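Local structure of nicotinamide-nucleotide adenylyltransferase NadR family / Ribosylnicotinamide kinase (Lactococcus lactis subsp. cremoris, 6GYE) at residues I16-F20 / T120-G124; F105-H109 / P137-Y143; E210-Y216 / R234-Q239; T265-A269 / E282-R286. The protein binds nicotinamide riboside and probably phosphorylates it to the mononucleotide, a step toward NAD+, possibly with an adenylyltransferase activity as well. All blocks are in the same frame, centred on the assembly; numbering follows the deposited sequence. Where two conformers were deposited one is given.

Interaction 1: I16-F20 / T120-G124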
loop_
_atom_site.group_PDB
_atom_site.type_symbol
_atom_site.label_atom_id
_atom_site.label_comp_id
_atom_site.label_asym_id
_atom_site.label_seq_id
_atom_site.Cartn_x
_atom_site.Cartn_y
_atom_site.Cartn_z
ATOM N N ILE A 16 -6.570 -15.168 29.293
ATOM C CA ILE A 16 -5.852 -14.560 28.178
ATOM C C ILE A 16 -5.896 -15.509 26.987
ATOM O O ILE A 16 -5.579 -16.697 27.123
ATOM C CB ILE A 16 -4.391 -14.249 28.547
ATOM C CG1 ILE A 16 -4.301 -13.385 29.823
ATOM C CG2 ILE A 16 -3.670 -13.672 27.342
ATOM C CD1 ILE A 16 -5.045 -12.062 29.772
ATOM N N GLY A 17 -6.263 -14.983 25.820
ATOM C CA GLY A 17 -6.234 -15.735 24.574
ATOM C C GLY A 17 -5.049 -15.313 23.723
ATOM O O GLY A 17 -4.717 -14.128 23.651
ATOM N N ILE A 18 -4.420 -16.286 23.079
ATOM C CA ILE A 18 -3.266 -16.056 22.219
ATOM C C ILE A 18 -3.691 -16.415 20.806
ATOM O O ILE A 18 -4.064 -17.567 20.531
ATOM C CB ILE A 18 -2.032 -16.872 22.653
ATOM C CG1 ILE A 18 -1.318 -16.307 23.890
ATOM C CG2 ILE A 18 -0.979 -16.828 21.569
ATOM C CD1 ILE A 18 -2.139 -15.850 25.036
ATOM N N TYR A 19 -3.632 -15.436 19.906
ATOM C CA TYR A 19 -4.086 -15.612 18.531
ATOM C C TYR A 19 -2.910 -15.354 17.608
ATOM O O TYR A 19 -2.256 -14.313 17.717
ATOM C CB TYR A 19 -5.259 -14.676 18.205
ATOM C CG TYR A 19 -5.872 -14.886 16.842
ATOM C CD1 TYR A 19 -5.341 -14.276 15.712
ATOM C CD2 TYR A 19 -6.989 -15.684 16.686
ATOM C CE1 TYR A 19 -5.905 -14.482 14.468
ATOM C CE2 TYR A 19 -7.549 -15.889 15.464
ATOM C CZ TYR A 19 -7.009 -15.298 14.350
ATOM O OH TYR A 19 -7.605 -15.522 13.114
ATOM N N PHE A 20 -2.630 -16.315 16.728
ATOM C CA PHE A 20 -1.473 -16.305 15.843
ATOM C C PHE A 20 -1.857 -15.930 14.425
ATOM O O PHE A 20 -2.971 -16.205 13.972
ATOM C CB PHE A 20 -0.813 -17.679 15.768
ATOM C CG PHE A 20 -0.182 -18.135 17.029
ATOM C CD1 PHE A 20 1.128 -17.811 17.307
ATOM C CD2 PHE A 20 -0.872 -18.943 17.909
ATOM C CE1 PHE A 20 1.737 -18.271 18.459
ATOM C CE2 PHE A 20 -0.268 -19.408 19.073
ATOM C CZ PHE A 20 1.033 -19.075 19.341
ATOM N N THR A 120 -5.171 -19.696 26.775
ATOM C CA THR A 120 -5.625 -20.561 25.691
ATOM C C THR A 120 -4.927 -20.165 24.392
ATOM O O THR A 120 -5.008 -19.010 23.969
ATOM C CB THR A 120 -7.147 -20.491 25.528
ATOM O OG1 THR A 120 -7.772 -20.807 26.772
ATOM C CG2 THR A 120 -7.630 -21.463 24.459
ATOM N N PHE A 121 -4.248 -21.123 23.766
ATOM C CA PHE A 121 -3.660 -20.948 22.442
ATOM C C PHE A 121 -4.666 -21.352 21.360
ATOM O O PHE A 121 -5.178 -22.474 21.377
ATOM C CB PHE A 121 -2.395 -21.803 22.313
ATOM C CG PHE A 121 -1.235 -21.330 23.149
ATOM C CD1 PHE A 121 -0.443 -20.277 22.726
ATOM C CD2 PHE A 121 -0.933 -21.948 24.351
ATOM C CE1 PHE A 121 0.621 -19.846 23.490
ATOM C CE2 PHE A 121 0.142 -21.520 25.127
ATOM C CZ PHE A 121 0.915 -20.478 24.696
ATOM N N TYR A 122 -4.935 -20.454 20.411
ATOM C CA TYR A 122 -5.761 -20.774 19.244
ATOM C C TYR A 122 -4.825 -21.113 18.090
ATOM O O TYR A 122 -4.136 -20.238 17.567
ATOM C CB TYR A 122 -6.713 -19.621 18.905
ATOM C CG TYR A 122 -7.635 -19.313 20.078
ATOM C CD1 TYR A 122 -8.849 -19.985 20.241
ATOM C CD2 TYR A 122 -7.261 -18.392 21.061
ATOM C CE1 TYR A 122 -9.676 -19.735 21.338
ATOM C CE2 TYR A 122 -8.082 -18.136 22.156
ATOM C CZ TYR A 122 -9.288 -18.806 22.290
ATOM O OH TYR A 122 -10.087 -18.545 23.389
ATOM N N VAL A 123 -4.818 -22.386 17.693
ATOM C CA VAL A 123 -3.807 -22.968 16.815
ATOM C C VAL A 123 -4.488 -23.626 15.626
ATOM O O VAL A 123 -5.500 -24.315 15.786
ATOM C CB VAL A 123 -2.942 -23.991 17.582
ATOM C CG1 VAL A 123 -2.069 -24.790 16.638
ATOM C CG2 VAL A 123 -2.086 -23.268 18.600
ATOM N N GLY A 124 -3.917 -23.439 14.436
ATOM C CA GLY A 124 -4.551 -23.900 13.215
ATOM C C GLY A 124 -3.971 -25.111 12.502
ATOM O O GLY A 124 -4.558 -25.568 11.520
HETATM O O HOH W 1 -4.498 -18.430 15.971
#
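Tyr122 lays its ring edge-on against the backbone of Ile18 and Gly17. Start at its CB, which sits 3.7 Å from Ile18 O. With CG beside its own backbone N and anti to the carbonyl carbon (chi1 -59°), the ring turns back along the neighbouring strand. CD2 comes to 3.3 Å from the same Ile18 O, near the ring plane. CE2 then reaches Gly17 CA at 3.9 Å, where the absence of a side chain lets the ring lie close. At the tip, OH is hydrogen-bonded to Asn41 ND2.

Between the two strands the backbones run parallel: Ile16 O takes the N-H of Thr120, Ile18 N gives to Thr120 O, and Ile18 O takes Tyr122 N, the last bond nearly straight at 171°. These are neighbouring inner strands, 15-21 and 118-123, of a five-stranded parallel sheet ordered 3-2-1-4-5. This is consistent with the Rossmann-like core of the nucleotidylyltransferases, where the first strand leads toward an HxGH-type signature.

On the other face of the sheet, Ile18 and Phe121 lie side by side and point the same way, with Ile18 CG2 3.7 Å from Phe121 CD1. Phe20 meets that same CD1 with its CE2 at 3.8 Å, while its CD2 edge faces Tyr122 O. Farther along the strands, water 1 accepts from Phe20 N; its bond to Tyr122 O is so short as to be doubtful.

Interaction 2: F105-H109 / P137-Y143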
loop_
_atom_site.group_PDB
_atom_site.type_symbol
_atom_site.label_atom_id
_atom_site.label_comp_id
_atom_site.label_asym_id
_atom_site.label_seq_id
_atom_site.Cartn_x
_atom_site.Cartn_y
_atom_site.Cartn_z
ATOM N N PHE A 105 6.778 -18.211 25.078
ATOM C CA PHE A 105 6.392 -18.000 26.466
ATOM C C PHE A 105 7.047 -16.755 27.043
ATOM O O PHE A 105 6.479 -16.105 27.928
ATOM C CB PHE A 105 6.710 -19.239 27.288
ATOM C CG PHE A 105 5.780 -20.374 27.010
ATOM C CD1 PHE A 105 4.477 -20.336 27.481
ATOM C CD2 PHE A 105 6.186 -21.451 26.245
ATOM C CE1 PHE A 105 3.592 -21.370 27.211
ATOM C CE2 PHE A 105 5.316 -22.486 25.975
ATOM C CZ PHE A 105 4.010 -22.445 26.457
ATOM N N GLU A 106 8.231 -16.399 26.555
ATOM C CA GLU A 106 8.802 -15.120 26.945
ATOM C C GLU A 106 7.887 -13.973 26.523
ATOM O O GLU A 106 7.651 -13.043 27.300
ATOM C CB GLU A 106 10.196 -14.980 26.349
ATOM C CG GLU A 106 10.913 -13.715 26.748
ATOM C CD GLU A 106 12.406 -13.854 26.576
ATOM O OE1 GLU A 106 13.155 -13.409 27.472
ATOM O OE2 GLU A 106 12.826 -14.446 25.559
ATOM N N LEU A 107 7.325 -14.051 25.311
ATOM C CA LEU A 107 6.381 -13.037 24.845
ATOM C C LEU A 107 5.186 -12.925 25.777
ATOM O O LEU A 107 4.752 -11.821 26.118
ATOM C CB LEU A 107 5.889 -13.385 23.445
ATOM C CG LEU A 107 6.497 -12.785 22.186
ATOM C CD1 LEU A 107 5.533 -13.011 21.024
ATOM C CD2 LEU A 107 6.781 -11.336 22.374
ATOM N N ILE A 108 4.622 -14.063 26.176
ATOM C CA ILE A 108 3.481 -14.064 27.089
ATOM C C ILE A 108 3.864 -13.429 28.422
ATOM O O ILE A 108 3.118 -12.621 28.989
ATOM C CB ILE A 108 2.967 -15.499 27.288
ATOM C CG1 ILE A 108 2.431 -16.056 25.975
ATOM C CG2 ILE A 108 1.907 -15.539 28.387
ATOM C CD1 ILE A 108 1.860 -17.438 26.103
ATOM N N HIS A 109 5.020 -13.816 28.958
ATOM C CA HIS A 109 5.454 -13.269 30.238
ATOM C C HIS A 109 5.622 -11.752 30.157
ATOM O O HIS A 109 5.142 -11.014 31.024
ATOM C CB HIS A 109 6.751 -13.947 30.680
ATOM C CG HIS A 109 6.605 -15.415 30.945
ATOM N ND1 HIS A 109 7.676 -16.284 30.933
ATOM C CD2 HIS A 109 5.514 -16.171 31.223
ATOM C CE1 HIS A 109 7.251 -17.510 31.195
ATOM N NE2 HIS A 109 5.942 -17.468 31.372
ATOM N N PRO A 137 5.415 -24.479 30.273
ATOM C CA PRO A 137 6.348 -24.294 31.386
ATOM C C PRO A 137 5.640 -24.269 32.732
ATOM O O PRO A 137 4.434 -24.033 32.837
ATOM C CB PRO A 137 6.999 -22.940 31.088
ATOM C CG PRO A 137 6.078 -22.236 30.125
ATOM C CD PRO A 137 4.982 -23.191 29.705
ATOM N N ALA A 138 6.432 -24.541 33.771
ATOM C CA ALA A 138 5.960 -24.500 35.154
ATOM C C ALA A 138 6.159 -23.084 35.680
ATOM O O ALA A 138 7.074 -22.791 36.452
ATOM C CB ALA A 138 6.694 -25.528 36.001
ATOM N N ASP A 139 5.280 -22.185 35.233
ATOM C CA ASP A 139 5.387 -20.769 35.557
ATOM C C ASP A 139 4.218 -20.264 36.394
ATOM O O ASP A 139 4.064 -19.047 36.546
ATOM C CB ASP A 139 5.508 -19.945 34.272
ATOM C CG ASP A 139 4.344 -20.172 33.325
ATOM O OD1 ASP A 139 3.388 -20.879 33.706
ATOM O OD2 ASP A 139 4.393 -19.643 32.194
ATOM N N GLY A 140 3.388 -21.156 36.928
ATOM C CA GLY A 140 2.218 -20.752 37.673
ATOM C C GLY A 140 0.973 -20.516 36.841
ATOM O O GLY A 140 -0.085 -20.230 37.418
ATOM N N ASN A 141 1.063 -20.607 35.512
ATOM C CA ASN A 141 -0.095 -20.473 34.633
ATOM C C ASN A 141 -0.716 -21.821 34.283
ATOM O O ASN A 141 -0.060 -22.865 34.292
ATOM C CB ASN A 141 0.278 -19.768 33.331
ATOM C CG ASN A 141 0.600 -18.319 33.527
ATOM O OD1 ASN A 141 0.103 -17.670 34.452
ATOM N ND2 ASN A 141 1.442 -17.792 32.654
ATOM N N GLN A 142 -1.999 -21.766 33.938
ATOM C CA GLN A 142 -2.738 -22.884 33.378
ATOM C C GLN A 142 -2.848 -22.681 31.868
ATOM O O GLN A 142 -3.284 -21.620 31.407
ATOM C CB GLN A 142 -4.128 -22.980 34.008
ATOM C CG GLN A 142 -4.891 -24.258 33.664
ATOM C CD GLN A 142 -6.374 -24.177 34.014
ATOM O OE1 GLN A 142 -7.028 -23.152 33.788
ATOM N NE2 GLN A 142 -6.900 -25.247 34.601
ATOM N N TYR A 143 -2.416 -23.681 31.108
ATOM C CA TYR A 143 -2.353 -23.614 29.658
ATOM C C TYR A 143 -3.257 -24.636 29.005
ATOM O O TYR A 143 -3.362 -25.776 29.464
ATOM C CB TYR A 143 -0.936 -23.838 29.155
ATOM C CG TYR A 143 -0.021 -22.707 29.498
ATOM C CD1 TYR A 143 -0.091 -21.509 28.786
ATOM C CD2 TYR A 143 0.909 -22.818 30.528
ATOM C CE1 TYR A 143 0.740 -20.451 29.084
ATOM C CE2 TYR A 143 1.756 -21.760 30.836
ATOM C CZ TYR A 143 1.660 -20.575 30.106
ATOM O OH TYR A 143 2.474 -19.506 30.385
#
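One carboxylate oxygen, OD2 of Asp139, accepts hydrogen bonds from two side chains, the imidazole of His109 on the helix and the hydroxyl of Tyr143 on the strand. His109 NE2 approaches it on the anti side at 2.8 Å, almost straight (172°) and in its own ring plane, with the ring turned well out of the carboxylate plane. Tyr143 OH donates to the syn lone pair of OD2 at 2.6 Å. Asp139 can face both because its CG stands between backbone N and carbonyl carbon (chi1 57°). Its other oxygen, OD1, is met from above the carboxylate plane by Asn141 N, which closes an Asx turn. The carboxylate may favour a protonated His109.

All this lies where helix 95-110 packs over the edge of the parallel sheet, at the turn that leads into its outermost strand 142-147. One turn earlier in the helix, Phe105 forms a T-shaped pair with Tyr143, the Phe105 edge pointing at the Tyr143 face with centroids 5.1 Å apart and planes at 80°. Pro137 covers a face of Phe105, its CD 3.5 Å from the ring centroid in a CH-pi contact.

The hydroxyl of Tyr143 is also an acceptor, for Asn141 ND2 at 3.0 Å. A phenylalanine in place of Tyr143 would probably still receive the edge of Phe105, but would leave Asp139 OD2 short of one donor and Asn141 ND2 without its acceptor. The Tyr143 ring also meets that of Phe136, and Ile108 CD1 approaches it more loosely.

Interaction 3: E210-Y216 / R234-Q239. With SO4 (sulfate ion), chain F.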
loop_
_atom_site.group_PDB
_atom_site.type_symbol
_atom_site.label_atom_id
_atom_site.label_comp_id
_atom_site.label_asym_id
_atom_site.label_seq_id
_atom_site.Cartn_x
_atom_site.Cartn_y
_atom_site.Cartn_z
ATOM N N GLU A 210 -5.821 15.870 -8.475
ATOM C CA GLU A 210 -5.741 17.001 -9.389
ATOM C C GLU A 210 -4.279 17.346 -9.616
ATOM O O GLU A 210 -3.386 16.878 -8.903
ATOM C CB GLU A 210 -6.474 18.235 -8.837
ATOM C CG GLU A 210 -7.971 18.090 -8.565
ATOM C CD GLU A 210 -8.834 18.046 -9.828
ATOM O OE1 GLU A 210 -8.289 18.112 -10.954
ATOM O OE2 GLU A 210 -10.075 17.949 -9.689
ATOM N N GLU A 211 -4.033 18.153 -10.641
ATOM C CA GLU A 211 -2.676 18.616 -10.914
ATOM C C GLU A 211 -2.331 19.714 -9.908
ATOM O O GLU A 211 -2.895 20.812 -9.955
ATOM C CB GLU A 211 -2.533 19.112 -12.352
ATOM C CG GLU A 211 -1.067 19.414 -12.697
ATOM C CD GLU A 211 -0.868 19.969 -14.100
ATOM O OE1 GLU A 211 0.127 19.591 -14.773
ATOM O OE2 GLU A 211 -1.694 20.805 -14.515
ATOM N N TYR A 212 -1.391 19.432 -9.007
ATOM C CA TYR A 212 -1.118 20.374 -7.928
ATOM C C TYR A 212 -0.609 21.704 -8.478
ATOM O O TYR A 212 -0.937 22.772 -7.942
ATOM C CB TYR A 212 -0.115 19.754 -6.939
ATOM C CG TYR A 212 0.290 20.685 -5.806
ATOM C CD1 TYR A 212 -0.542 20.870 -4.709
ATOM C CD2 TYR A 212 1.483 21.416 -5.853
ATOM C CE1 TYR A 212 -0.200 21.732 -3.676
ATOM C CE2 TYR A 212 1.840 22.287 -4.811
ATOM C CZ TYR A 212 0.985 22.442 -3.727
ATOM O OH TYR A 212 1.292 23.298 -2.684
ATOM N N ALA A 213 0.175 21.659 -9.562
ATOM C CA ALA A 213 0.748 22.877 -10.129
ATOM C C ALA A 213 -0.322 23.911 -10.447
ATOM O O ALA A 213 -0.125 25.110 -10.219
ATOM C CB ALA A 213 1.571 22.550 -11.383
ATOM N N ARG A 214 -1.463 23.469 -10.966
ATOM C CA ARG A 214 -2.551 24.398 -11.230
ATOM C C ARG A 214 -3.072 25.019 -9.940
ATOM O O ARG A 214 -3.297 26.228 -9.878
ATOM C CB ARG A 214 -3.671 23.695 -11.987
ATOM C CG ARG A 214 -4.913 24.541 -12.212
ATOM C CD ARG A 214 -5.799 23.824 -13.186
ATOM N NE ARG A 214 -4.972 23.213 -14.230
ATOM C CZ ARG A 214 -5.377 22.258 -15.063
ATOM N NH1 ARG A 214 -6.611 21.774 -14.980
ATOM N NH2 ARG A 214 -4.536 21.786 -15.975
ATOM N N GLU A 215 -3.296 24.207 -8.905
ATOM C CA GLU A 215 -3.739 24.777 -7.634
ATOM C C GLU A 215 -2.718 25.781 -7.118
ATOM O O GLU A 215 -3.065 26.898 -6.716
ATOM C CB GLU A 215 -3.970 23.678 -6.586
ATOM C CG GLU A 215 -4.523 24.238 -5.266
ATOM C CD GLU A 215 -4.097 23.468 -4.019
ATOM O OE1 GLU A 215 -4.331 22.242 -3.954
ATOM O OE2 GLU A 215 -3.535 24.103 -3.097
ATOM N N TYR A 216 -1.443 25.393 -7.149
ATOM C CA TYR A 216 -0.383 26.226 -6.605
ATOM C C TYR A 216 -0.323 27.585 -7.303
ATOM O O TYR A 216 -0.168 28.626 -6.644
ATOM C CB TYR A 216 0.936 25.460 -6.738
ATOM C CG TYR A 216 2.142 26.127 -6.142
ATOM C CD1 TYR A 216 2.903 27.022 -6.892
ATOM C CD2 TYR A 216 2.536 25.853 -4.835
ATOM C CE1 TYR A 216 4.014 27.639 -6.360
ATOM C CE2 TYR A 216 3.649 26.467 -4.282
ATOM C CZ TYR A 216 4.385 27.357 -5.054
ATOM O OH TYR A 216 5.488 27.965 -4.527
ATOM N N ARG A 234 8.268 22.942 -3.928
ATOM C CA ARG A 234 6.947 22.846 -3.317
ATOM C C ARG A 234 5.970 22.072 -4.196
ATOM O O ARG A 234 5.073 21.399 -3.673
ATOM C CB ARG A 234 6.410 24.244 -2.997
ATOM C CG ARG A 234 6.862 24.748 -1.625
ATOM C CD ARG A 234 6.532 26.209 -1.418
ATOM N NE ARG A 234 7.136 26.720 -0.190
ATOM C CZ ARG A 234 6.466 26.983 0.925
ATOM N NH1 ARG A 234 5.151 26.802 0.968
ATOM N NH2 ARG A 234 7.115 27.443 1.994
ATOM N N MET A 235 6.133 22.133 -5.522
ATOM C CA MET A 235 5.292 21.322 -6.392
ATOM C C MET A 235 5.636 19.840 -6.299
ATOM O O MET A 235 4.750 18.993 -6.442
ATOM C CB MET A 235 5.392 21.819 -7.834
ATOM C CG MET A 235 4.589 23.082 -8.044
ATOM S SD MET A 235 4.662 23.799 -9.682
ATOM C CE MET A 235 6.348 23.464 -10.089
ATOM N N ILE A 236 6.896 19.498 -6.034
ATOM C CA ILE A 236 7.235 18.089 -5.864
ATOM C C ILE A 236 6.491 17.511 -4.665
ATOM O O ILE A 236 5.723 16.550 -4.793
ATOM C CB ILE A 236 8.755 17.902 -5.733
ATOM C CG1 ILE A 236 9.441 18.294 -7.041
ATOM C CG2 ILE A 236 9.084 16.461 -5.368
ATOM C CD1 ILE A 236 10.894 18.619 -6.897
ATOM N N THR A 237 6.671 18.114 -3.485
ATOM C CA THR A 237 6.021 17.545 -2.308
ATOM C C THR A 237 4.508 17.731 -2.363
ATOM O O THR A 237 3.758 16.870 -1.883
ATOM C CB THR A 237 6.603 18.150 -1.030
ATOM O OG1 THR A 237 6.203 19.501 -0.943
ATOM C CG2 THR A 237 8.115 18.128 -1.082
ATOM N N GLY A 238 4.043 18.821 -2.982
ATOM C CA GLY A 238 2.614 19.063 -3.077
ATOM C C GLY A 238 1.883 18.027 -3.919
ATOM O O GLY A 238 0.817 17.536 -3.532
ATOM N N GLN A 239 2.411 17.725 -5.110
ATOM C CA GLN A 239 1.789 16.687 -5.926
ATOM C C GLN A 239 1.886 15.321 -5.239
ATOM O O GLN A 239 0.935 14.530 -5.269
ATOM C CB GLN A 239 2.435 16.624 -7.310
ATOM C CG GLN A 239 1.695 15.703 -8.280
ATOM C CD GLN A 239 0.351 16.269 -8.701
ATOM O OE1 GLN A 239 0.288 17.319 -9.330
ATOM N NE2 GLN A 239 -0.729 15.593 -8.332
HETATM S S SO4 F . -4.691 19.766 -19.236
HETATM O O1 SO4 F . -5.876 20.169 -20.002
HETATM O O2 SO4 F . -3.897 20.923 -18.845
HETATM O O3 SO4 F . -5.056 19.101 -17.992
HETATM O O4 SO4 F . -3.909 18.897 -20.103
HETATM O O HOH W 2 1.680 19.401 -10.100
#
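The Tyr212 ring lies flat on the backbone of Gly238, whose CA stands over the ring centre, 3.6 Å from the centroid and 5° off the normal. A CB on Gly238 would run straight into this ring. Tyr216 has Tyr212 OH at its edge, and Met235 SD approaches its ring obliquely in a Met-aromatic contact, the same sulfur lying 3.7 Å from Ala213 CB.

The third flat group, the Gln239 amide, works with both ends. NE2 gives a bond in the plane of its own amide to Glu210 O at 3.0 Å, and OE1 accepts from Tyr212 N at 2.7 Å. A bend at chi2 (70°) swings the amide round until it spans the N-cap residue Glu211, bonding the backbone on both sides. OE1 also receives water 2, which in turn accepts from Ala213 N.

Helices 212-220 and 229-247 meet with their local axes at 120° in the probable kinase part, a P-loop NTPase fold. NE2 of Gln239 also bonds Asn243, a residue of the nicotinamide riboside pocket. Arg214 NH2 pairs with Glu211 OE2 at 3.3 Å and reaches weakly to a sulfate held by backbone amides including Gly192 and Lys193, consistent with a Walker A phosphate site.

Interaction 4: T265-A269 / E282-R286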
loop_
_atom_site.group_PDB
_atom_site.type_symbol
_atom_site.label_atom_id
_atom_site.label_comp_id
_atom_site.label_asym_id
_atom_site.label_seq_id
_atom_site.Cartn_x
_atom_site.Cartn_y
_atom_site.Cartn_z
ATOM N N THR A 265 6.966 16.897 -13.135
ATOM C CA THR A 265 7.600 18.115 -12.631
ATOM C C THR A 265 9.083 18.138 -12.965
ATOM O O THR A 265 9.639 19.206 -13.237
ATOM C CB THR A 265 7.417 18.237 -11.122
ATOM O OG1 THR A 265 6.026 18.184 -10.815
ATOM C CG2 THR A 265 7.999 19.593 -10.583
ATOM N N ARG A 266 9.731 16.965 -12.974
ATOM C CA ARG A 266 11.152 16.906 -13.292
ATOM C C ARG A 266 11.415 17.243 -14.750
ATOM O O ARG A 266 12.491 17.749 -15.086
ATOM C CB ARG A 266 11.713 15.523 -12.945
ATOM C CG ARG A 266 13.239 15.453 -12.948
ATOM C CD ARG A 266 13.751 14.067 -12.524
ATOM N NE ARG A 266 15.216 13.979 -12.532
ATOM C CZ ARG A 266 15.933 13.480 -13.532
ATOM N NH1 ARG A 266 15.327 13.013 -14.609
ATOM N NH2 ARG A 266 17.256 13.433 -13.453
ATOM N N VAL A 267 10.464 16.966 -15.632
ATOM C CA VAL A 267 10.633 17.371 -17.017
ATOM C C VAL A 267 10.611 18.890 -17.128
ATOM O O VAL A 267 11.487 19.492 -17.762
ATOM C CB VAL A 267 9.562 16.714 -17.902
ATOM C CG1 VAL A 267 9.622 17.301 -19.298
ATOM C CG2 VAL A 267 9.749 15.185 -17.937
ATOM N N TYR A 268 9.625 19.541 -16.492
ATOM C CA TYR A 268 9.587 21.001 -16.531
ATOM C C TYR A 268 10.846 21.603 -15.924
ATOM O O TYR A 268 11.444 22.520 -16.505
ATOM C CB TYR A 268 8.347 21.535 -15.821
ATOM C CG TYR A 268 7.076 21.339 -16.605
ATOM C CD1 TYR A 268 6.940 21.867 -17.888
ATOM C CD2 TYR A 268 6.006 20.622 -16.070
ATOM C CE1 TYR A 268 5.778 21.678 -18.622
ATOM C CE2 TYR A 268 4.826 20.443 -16.791
ATOM C CZ TYR A 268 4.720 20.967 -18.066
ATOM O OH TYR A 268 3.557 20.786 -18.784
ATOM N N ALA A 269 11.277 21.082 -14.770
ATOM C CA ALA A 269 12.482 21.607 -14.133
ATOM C C ALA A 269 13.688 21.491 -15.055
ATOM O O ALA A 269 14.462 22.448 -15.195
ATOM C CB ALA A 269 12.750 20.879 -12.813
ATOM N N GLU A 282 17.756 17.685 -7.514
ATOM C CA GLU A 282 17.872 16.271 -7.868
ATOM C C GLU A 282 17.676 15.325 -6.690
ATOM O O GLU A 282 16.951 14.331 -6.850
ATOM C CB GLU A 282 19.227 16.028 -8.552
ATOM C CG GLU A 282 19.199 16.093 -10.074
ATOM C CD GLU A 282 18.397 14.958 -10.706
ATOM O OE1 GLU A 282 17.148 14.953 -10.584
ATOM O OE2 GLU A 282 19.024 14.064 -11.322
ATOM N N PRO A 283 18.280 15.539 -5.512
ATOM C CA PRO A 283 18.009 14.615 -4.396
ATOM C C PRO A 283 16.538 14.504 -4.042
ATOM O O PRO A 283 16.042 13.391 -3.835
ATOM C CB PRO A 283 18.837 15.206 -3.248
ATOM C CG PRO A 283 19.938 15.940 -3.931
ATOM C CD PRO A 283 19.305 16.538 -5.147
ATOM N N LEU A 284 15.814 15.620 -3.977
ATOM C CA LEU A 284 14.389 15.547 -3.673
ATOM C C LEU A 284 13.616 14.849 -4.795
ATOM O O LEU A 284 12.660 14.106 -4.527
ATOM C CB LEU A 284 13.832 16.945 -3.407
ATOM C CG LEU A 284 12.320 17.036 -3.182
ATOM C CD1 LEU A 284 11.865 16.221 -1.970
ATOM C CD2 LEU A 284 11.876 18.480 -3.068
ATOM N N PHE A 285 14.003 15.069 -6.055
ATOM C CA PHE A 285 13.372 14.326 -7.147
ATOM C C PHE A 285 13.562 12.828 -6.961
ATOM O O PHE A 285 12.597 12.060 -7.017
ATOM C CB PHE A 285 13.941 14.751 -8.505
ATOM C CG PHE A 285 13.297 15.973 -9.096
ATOM C CD1 PHE A 285 11.937 16.003 -9.351
ATOM C CD2 PHE A 285 14.064 17.078 -9.426
ATOM C CE1 PHE A 285 11.345 17.125 -9.903
ATOM C CE2 PHE A 285 13.485 18.195 -9.981
ATOM C CZ PHE A 285 12.123 18.225 -10.218
ATOM N N ARG A 286 14.816 12.402 -6.742
ATOM C CA ARG A 286 15.136 10.981 -6.649
ATOM C C ARG A 286 14.400 10.331 -5.485
ATOM O O ARG A 286 13.780 9.273 -5.639
ATOM C CB ARG A 286 16.653 10.782 -6.509
ATOM C CG ARG A 286 17.480 11.296 -7.686
ATOM C CD ARG A 286 18.883 10.677 -7.746
ATOM N NE ARG A 286 19.640 10.855 -6.509
ATOM C CZ ARG A 286 20.383 11.921 -6.236
ATOM N NH1 ARG A 286 20.471 12.909 -7.115
ATOM N NH2 ARG A 286 21.029 11.999 -5.081
#
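Arg266 stretches across the face of Phe285 and ends in a side-on, two-nitrogen salt bridge to Glu282. Its chain leaves the helix with CG anti to the backbone N (chi1 -167°) and stays extended as far as NE, which carries the methylenes over the ring face. CG sits over the ring centre, 3.7 Å from the centroid, in a CH-pi contact. CB approaches Phe285 CE1 at 3.5 Å, and the guanidinium beyond stands almost upright to the ring plane.

Glu282 gets there by a different route. Its chi1 (-94°) is well off a staggered value, and a bend at chi2 folds the carboxylate back toward the arginine. Arg266 NE then reaches Glu282 OE1 at 2.9 Å and NH2 reaches OE2 at 2.8 Å. Both oxygens are met on their syn sides, somewhat out of the carboxylate plane but close to the guanidinium plane.

The helices 262-272 and 275-290 form an antiparallel hairpin (160° between the local axes), and at 11.5 Å apart these axes are bridged by long or bulky side chains. Phe285 reaches across from helix 275-290, its CZ 3.8 Å from Ala269 CB and its CE1 touching Arg266 CA. Arg266 also has a second acidic mate, Glu333 of helix 320-333, on NH1. Cutting Arg266 back to an alanine is likely to leave Glu282 and Glu333 without their shared positive partner and strip the methylene cover from one face of Phe285. Thr265 CG2 adds a lighter contact, 4.2 Å from Phe285 CE1.

In the fold
From the N terminus, interaction 1 joins the first strand to strand 118-123, closing a loop of about a hundred residues. Interaction 2 starts inside that loop, on helix 95-110, and ends beyond it, so the two cross. They meet at Phe121, whose ring touches Ile108, Phe105 and Tyr143, tying the helix to two neighbouring strands of the five-stranded sheet. Interactions 3 and 4 follow in series, each closing a short loop in the P-loop part, on the other side of the chain's centre and about 35 Å or more away at the nearest atoms. Neither nests in the other, yet they touch: Ile236 of helix 229-247 packs on Phe285, Leu284 and Thr265.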